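Local coordinates for rutinosidase (Aspergillus niger, PDB 6I1A), which is a secreted family 5 glycoside hydrolase that cleaves the disaccharide rutinose from flavonoid glycosides such as rutin, at residues Q173-N176 with F177-S181; S277-L280 with P281-L285. One frame throughout, in Å; residues are numbered along the deposited sequence.

How the interactions relate
Both contacts are local, and each belongs to a helix that joins two neighbouring parallel strands of the TIM-barrel fold: interaction 1 closes helix 161-179, while interaction 2 opens helix 280-290. They lie on opposite sides of the chain's centre, their nearest atoms about 29 Å apart, and share no element. Each is partly buried: the aliphatic side chains (V174, I175 and I178; L280 and I284) are buried, while Q173, N176, T180, E278 and E282 are exposed. The chemistry follows the helix end. At 177-181 a threonine and a serine hydroxyl bond to carbonyls of the last turn; at 277-285 the first turn contains a proline, and an amide meets a tyrosine ring beside a water and ethanediol.

Interaction 1 of 2, residues Q173-N176 with F177-S181; sequences QVIN and FIQTS
V174 and I178, one helical turn apart, form the apolar side of this C-terminal turn of helix 161-179: V174 CG1 and I178 CD1 come within 4.2 Å, the two side chains slanting across each other. I175 and Q179 instead run alongside, pointing the same way, with I175 CG2 4.2 Å from Q179 CG. Beneath them the backbone is regular, I178 N bonding to V174 O at 3.0 Å and Q179 N to I175 O at 2.9 Å. The solvent side is looser and polar. N176 and T180 meet there mainly through backbone oxygen: N176 O is gripped twice, by T180 OG1 at 2.7 Å and T180 N at 3.0 Å, from opposite faces of the carbonyl plane. A chi1 of 60° sets the T180 hydroxyl between its own N and carbonyl carbon, folded back over the helix end, while T180 CG2 only brushes N176 OD1 at 3.8 Å. S181 reaches back three residues, its OG donating to I178 O at 2.7 Å beside its own N-H, and also accepting from S183 N. The Q179 amide reaches out to N234 through OE1, and F177 makes a T-shaped stack with W100. The inner side of this beta-alpha-beta crossover helix packs on the strands, V174, F177 and I178 on 131-136, V174 and I175 on L189 of 187-190; I175 and Q179 lie against the neighbouring helix 213-233.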
ATOM      1  N   GLN A 173      -3.001  35.208  10.547  1.00 13.33           N
ATOM      2  CA  GLN A 173      -4.388  35.676  10.277  1.00 12.64           C
ATOM      3  C   GLN A 173      -5.386  34.671  10.817  1.00 15.01           C
ATOM      4  O   GLN A 173      -6.421  35.098  11.382  1.00 14.29           O
ATOM      5  CB  GLN A 173      -4.604  35.939   8.791  1.00 14.49           C
ATOM      6  CG  GLN A 173      -3.781  37.081   8.261  1.00 16.18           C
ATOM      7  CD  GLN A 173      -4.153  38.376   8.942  1.00 19.97           C
ATOM      8  OE1 GLN A 173      -5.335  38.725   9.079  1.00 21.41           O
ATOM      9  NE2 GLN A 173      -3.111  39.111   9.299  1.00 22.10           N
ATOM     10  N   VAL A 174      -5.124  33.386  10.677  1.00 13.64           N
ATOM     11  CA  VAL A 174      -6.072  32.358  11.190  1.00 13.86           C
ATOM     12  C   VAL A 174      -6.104  32.429  12.718  1.00 13.87           C
ATOM     13  O   VAL A 174      -7.189  32.392  13.326  1.00 14.63           O
ATOM     14  CB  VAL A 174      -5.731  30.950  10.689  1.00 12.68           C
ATOM     15  CG1 VAL A 174      -6.695  29.940  11.295  1.00 14.03           C
ATOM     16  CG2 VAL A 174      -5.776  30.926   9.165  1.00 12.99           C
ATOM     17  N   ILE A 175      -4.929  32.531  13.366  1.00 14.30           N
ATOM     18  CA  ILE A 175      -4.874  32.661  14.854  1.00 13.87           C
ATOM     19  C   ILE A 175      -5.670  33.883  15.274  1.00 14.13           C
ATOM     20  O   ILE A 175      -6.480  33.769  16.234  1.00 15.03           O
ATOM     21  CB  ILE A 175      -3.425  32.762  15.352  1.00 15.00           C
ATOM     22  CG1 ILE A 175      -2.643  31.463  15.112  1.00 14.44           C
ATOM     23  CG2 ILE A 175      -3.406  33.157  16.833  1.00 15.89           C
ATOM     24  CD1 ILE A 175      -1.144  31.596  15.236  1.00 15.35           C
ATOM     25  N   ASN A 176      -5.473  34.980  14.598  1.00 14.21           N
ATOM     26  CA  ASN A 176      -6.215  36.236  14.950  1.00 16.22           C
ATOM     27  C   ASN A 176      -7.722  36.030  14.770  1.00 17.10           C
ATOM     28  O   ASN A 176      -8.522  36.463  15.606  1.00 17.03           O
ATOM     29  CB  ASN A 176      -5.758  37.432  14.114  1.00 17.51           C
ATOM     30  CG  ASN A 176      -6.464  38.714  14.478  1.00 21.32           C
ATOM     31  OD1 ASN A 176      -6.239  39.210  15.603  1.00 26.20           O
ATOM     32  ND2 ASN A 176      -7.297  39.219  13.587  1.00 23.27           N
ATOM     33  N   PHE A 177      -8.142  35.338  13.700  1.00 15.46           N
ATOM     34  CA  PHE A 177      -9.579  35.047  13.488  1.00 16.04           C
ATOM     35  C   PHE A 177     -10.113  34.265  14.702  1.00 16.06           C
ATOM     36  O   PHE A 177     -11.215  34.572  15.202  1.00 15.77           O
ATOM     37  CB  PHE A 177      -9.701  34.246  12.197  1.00 15.22           C
ATOM     38  CG  PHE A 177     -11.123  33.870  11.840  1.00 14.49           C
ATOM     39  CD1 PHE A 177     -11.732  32.773  12.433  1.00 15.38           C
ATOM     40  CD2 PHE A 177     -11.811  34.578  10.884  1.00 15.15           C
ATOM     41  CE1 PHE A 177     -13.041  32.427  12.109  1.00 14.50           C
ATOM     42  CE2 PHE A 177     -13.128  34.243  10.550  1.00 17.16           C
ATOM     43  CZ  PHE A 177     -13.727  33.182  11.154  1.00 15.80           C
ATOM     44  N   ILE A 178      -9.393  33.244  15.129  1.00 14.37           N
ATOM     45  CA  ILE A 178      -9.837  32.367  16.241  1.00 15.08           C
ATOM     46  C   ILE A 178      -9.930  33.198  17.541  1.00 17.67           C
ATOM     47  O   ILE A 178     -10.928  33.144  18.280  1.00 16.99           O
ATOM     48  CB  ILE A 178      -8.941  31.144  16.390  1.00 14.47           C
ATOM     49  CG1 ILE A 178      -9.089  30.205  15.174  1.00 14.35           C
ATOM     50  CG2 ILE A 178      -9.275  30.435  17.677  1.00 14.83           C
ATOM     51  CD1 ILE A 178      -8.108  29.092  15.141  1.00 15.36           C
ATOM     52  N   GLN A 179      -8.883  33.989  17.790  1.00 18.22           N
ATOM     53  CA  GLN A 179      -8.812  34.755  19.073  1.00 18.76           C
ATOM     54  C   GLN A 179      -9.869  35.846  19.118  1.00 20.48           C
ATOM     55  O   GLN A 179     -10.311  36.192  20.251  1.00 23.09           O
ATOM     56  CB  GLN A 179      -7.452  35.436  19.148  1.00 19.04           C
ATOM     57  CG  GLN A 179      -6.328  34.487  19.469  1.00 19.80           C
ATOM     58  CD  GLN A 179      -6.480  33.882  20.846  1.00 20.93           C
ATOM     59  OE1 GLN A 179      -7.073  32.844  21.020  1.00 20.63           O
ATOM     60  NE2 GLN A 179      -5.889  34.518  21.866  1.00 24.74           N
ATOM     61  N   THR A 180     -10.287  36.402  18.011  1.00 18.55           N
ATOM     62  CA  THR A 180     -11.307  37.489  17.951  1.00 19.34           C
ATOM     63  C   THR A 180     -12.700  36.955  17.602  1.00 19.50           C
ATOM     64  O   THR A 180     -13.632  37.746  17.345  1.00 21.31           O
ATOM     65  CB  THR A 180     -10.885  38.564  16.974  1.00 21.88           C
ATOM     66  OG1 THR A 180     -10.724  38.076  15.651  1.00 21.43           O
ATOM     67  CG2 THR A 180      -9.587  39.232  17.393  1.00 22.26           C
ATOM     68  N   SER A 181     -12.853  35.630  17.603  1.00 17.91           N
ATOM     69  CA  SER A 181     -14.096  34.959  17.162  1.00 20.06           C
ATOM     70  C   SER A 181     -15.256  35.123  18.136  1.00 20.90           C
ATOM     71  O   SER A 181     -16.372  34.760  17.717  1.00 22.43           O
ATOM     72  CB  SER A 181     -13.847  33.502  16.953  1.00 16.33           C
ATOM     73  OG  SER A 181     -13.607  32.859  18.127  1.00 15.87           O
TER

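Interaction 2 of 2, residues S277-L280 with P281-L285. With EDO (1,2-ethanediol), chain S.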
ATOM      1  N   SER A 277     -17.656  -2.001  -3.537  1.00 14.15           N
ATOM      2  CA  SER A 277     -18.637  -1.702  -2.488  1.00 14.71           C
ATOM      3  C   SER A 277     -18.781  -2.870  -1.508  1.00 14.65           C
ATOM      4  O   SER A 277     -18.967  -2.657  -0.313  1.00 14.75           O
ATOM      5  CB  SER A 277     -19.946  -1.272  -3.008  1.00 14.91           C
ATOM      6  OG  SER A 277     -19.851  -0.088  -3.796  1.00 15.36           O
ATOM      7  N   GLU A 278     -18.717  -4.107  -2.023  1.00 15.51           N
ATOM      8  CA  GLU A 278     -18.912  -5.290  -1.172  1.00 15.71           C
ATOM      9  C   GLU A 278     -17.807  -5.394  -0.137  1.00 14.85           C
ATOM     10  O   GLU A 278     -18.110  -5.719   1.022  1.00 15.42           O
ATOM     11  CB  GLU A 278     -18.956  -6.556  -2.034  1.00 19.49           C
ATOM     12  CG  GLU A 278     -19.223  -7.818  -1.220  1.00 25.45           C
ATOM     13  CD  GLU A 278     -20.570  -7.778  -0.501  1.00 31.74           C
ATOM     14  OE1 GLU A 278     -21.517  -7.345  -1.144  1.00 39.51           O
ATOM     15  OE2 GLU A 278     -20.638  -8.045   0.740  1.00 48.62           O
ATOM     16  N   ASN A 279     -16.545  -5.170  -0.520  1.00 13.61           N
ATOM     17  CA  ASN A 279     -15.407  -5.410   0.387  1.00 14.75           C
ATOM     18  C   ASN A 279     -14.943  -4.128   1.087  1.00 13.51           C
ATOM     19  O   ASN A 279     -13.972  -4.200   1.879  1.00 14.28           O
ATOM     20  CB  ASN A 279     -14.247  -6.108  -0.334  1.00 15.54           C
ATOM     21  CG  ASN A 279     -13.515  -5.266  -1.322  1.00 15.45           C
ATOM     22  OD1 ASN A 279     -13.539  -4.026  -1.243  1.00 14.43           O
ATOM     23  ND2 ASN A 279     -12.834  -5.899  -2.265  1.00 16.11           N
ATOM     24  N   LEU A 280     -15.635  -3.007   0.840  1.00 13.37           N
ATOM     25  CA  LEU A 280     -15.122  -1.712   1.366  1.00 12.88           C
ATOM     26  C   LEU A 280     -14.903  -1.795   2.858  1.00 13.55           C
ATOM     27  O   LEU A 280     -13.924  -1.230   3.364  1.00 13.60           O
ATOM     28  CB  LEU A 280     -16.091  -0.601   1.013  1.00 12.68           C
ATOM     29  CG  LEU A 280     -15.466   0.791   1.186  1.00 13.43           C
ATOM     30  CD1 LEU A 280     -14.548   1.108   0.035  1.00 15.50           C
ATOM     31  CD2 LEU A 280     -16.520   1.855   1.341  1.00 12.82           C
ATOM     32  N   PRO A 281     -15.781  -2.383   3.706  1.00 12.71           N
ATOM     33  CA  PRO A 281     -15.514  -2.383   5.143  1.00 13.86           C
ATOM     34  C   PRO A 281     -14.191  -3.044   5.542  1.00 12.79           C
ATOM     35  O   PRO A 281     -13.642  -2.704   6.601  1.00 13.90           O
ATOM     36  CB  PRO A 281     -16.748  -3.087   5.761  1.00 14.96           C
ATOM     37  CG  PRO A 281     -17.813  -2.874   4.691  1.00 13.98           C
ATOM     38  CD  PRO A 281     -17.097  -2.971   3.367  1.00 13.71           C
ATOM     39  N   GLU A 282     -13.716  -4.001   4.741  1.00 13.38           N
ATOM     40  CA  GLU A 282     -12.404  -4.637   4.949  1.00 14.05           C
ATOM     41  C   GLU A 282     -11.284  -3.627   4.761  1.00 13.01           C
ATOM     42  O   GLU A 282     -10.329  -3.602   5.583  1.00 14.46           O
ATOM     43  CB  GLU A 282     -12.214  -5.829   4.016  1.00 16.12           C
ATOM     44  CG  GLU A 282     -13.197  -6.941   4.275  1.00 19.54           C
ATOM     45  CD  GLU A 282     -13.268  -7.957   3.141  1.00 27.94           C
ATOM     46  OE1 GLU A 282     -12.326  -8.093   2.395  1.00 25.29           O
ATOM     47  OE2 GLU A 282     -14.369  -8.501   2.945  1.00 38.32           O
ATOM     48  N   TYR A 283     -11.405  -2.814   3.754  1.00 13.16           N
ATOM     49  CA  TYR A 283     -10.375  -1.767   3.456  1.00 12.95           C
ATOM     50  C   TYR A 283     -10.427  -0.684   4.530  1.00 11.87           C
ATOM     51  O   TYR A 283      -9.376  -0.146   4.983  1.00 11.71           O
ATOM     52  CB  TYR A 283     -10.557  -1.181   2.064  1.00 13.96           C
ATOM     53  CG  TYR A 283     -10.006  -2.056   0.966  1.00 12.82           C
ATOM     54  CD1 TYR A 283     -10.747  -3.071   0.398  1.00 15.43           C
ATOM     55  CD2 TYR A 283      -8.710  -1.892   0.536  1.00 14.82           C
ATOM     56  CE1 TYR A 283     -10.214  -3.925  -0.544  1.00 15.68           C
ATOM     57  CE2 TYR A 283      -8.171  -2.712  -0.452  1.00 15.00           C
ATOM     58  CZ  TYR A 283      -8.939  -3.709  -1.017  1.00 16.05           C
ATOM     59  OH  TYR A 283      -8.408  -4.592  -1.952  1.00 16.72           O
ATOM     60  N   ILE A 284     -11.629  -0.311   4.968  1.00 11.96           N
ATOM     61  CA  ILE A 284     -11.791   0.672   6.062  1.00 12.40           C
ATOM     62  C   ILE A 284     -11.127   0.124   7.330  1.00 11.71           C
ATOM     63  O   ILE A 284     -10.363   0.841   8.031  1.00 11.94           O
ATOM     64  CB  ILE A 284     -13.293   0.976   6.257  1.00 11.79           C
ATOM     65  CG1 ILE A 284     -13.807   1.848   5.108  1.00 13.08           C
ATOM     66  CG2 ILE A 284     -13.613   1.636   7.592  1.00 13.06           C
ATOM     67  CD1 ILE A 284     -15.322   1.958   5.025  1.00 13.80           C
ATOM     68  N   LEU A 285     -11.456  -1.125   7.693  1.00 12.51           N
ATOM     69  CA  LEU A 285     -10.877  -1.699   8.909  1.00 13.28           C
ATOM     70  C   LEU A 285      -9.346  -1.808   8.774  1.00 12.28           C
ATOM     71  O   LEU A 285      -8.645  -1.538   9.768  1.00 12.59           O
ATOM     72  CB  LEU A 285     -11.513  -3.068   9.199  1.00 13.58           C
ATOM     73  CG  LEU A 285     -11.028  -3.776  10.471  1.00 16.08           C
ATOM     74  CD1 LEU A 285     -11.316  -2.920  11.688  1.00 15.57           C
ATOM     75  CD2 LEU A 285     -11.699  -5.133  10.603  1.00 18.36           C
TER
HETATM   76  C1  EDO S 417      -8.507  -5.136   2.383  1.00 28.20           C
HETATM   77  O1  EDO S 417      -7.423  -5.296   3.289  1.00 36.35           O
HETATM   78  C2  EDO S 417      -8.885  -6.398   1.740  1.00 28.74           C
HETATM   79  O2  EDO S 417      -9.647  -7.230   2.527  1.00 32.33           O
HETATM   80  O   HOH W   1     -17.061  -6.800   3.665  1.00 39.27           O
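The first turn of helix 280-290, the crossover helix between strands 261-269 and 299-308 of the TIM barrel, is built from N279 and L280 bonding to residues three and four places on. N279 O takes E282 N at 2.9 Å, the donor lying 43° above the carbonyl plane, and Y283 N only weakly; I284 N meets L280 O almost head-on at 2.9 Å. P281, with no N-H to offer, fits in this turn. Inward, L280 CD2 touches I284 CD1 at 3.9 Å, both side chains resting on Y269, with helix 317-331 alongside. On another side, a chi1 of 71° swings the N279 amide to the Y283 ring, the planes 46° apart and OD1 3.4 Å from Y283 CD1; the amide is held by S276 N at OD1 and D274 O at ND2. The ring also packs on Y247 of the second subunit. E278 O and E282 OE2 share a water, and E278 pairs with R319. Ethanediol, probably from the crystallisation liquor, donates a hydrogen bond from O2 to E282 OE1 at 2.8 Å and hydrogen-bonds Q249 of the second subunit; its C1 lies 3.4 Å above the centre of one face of the Y283 ring.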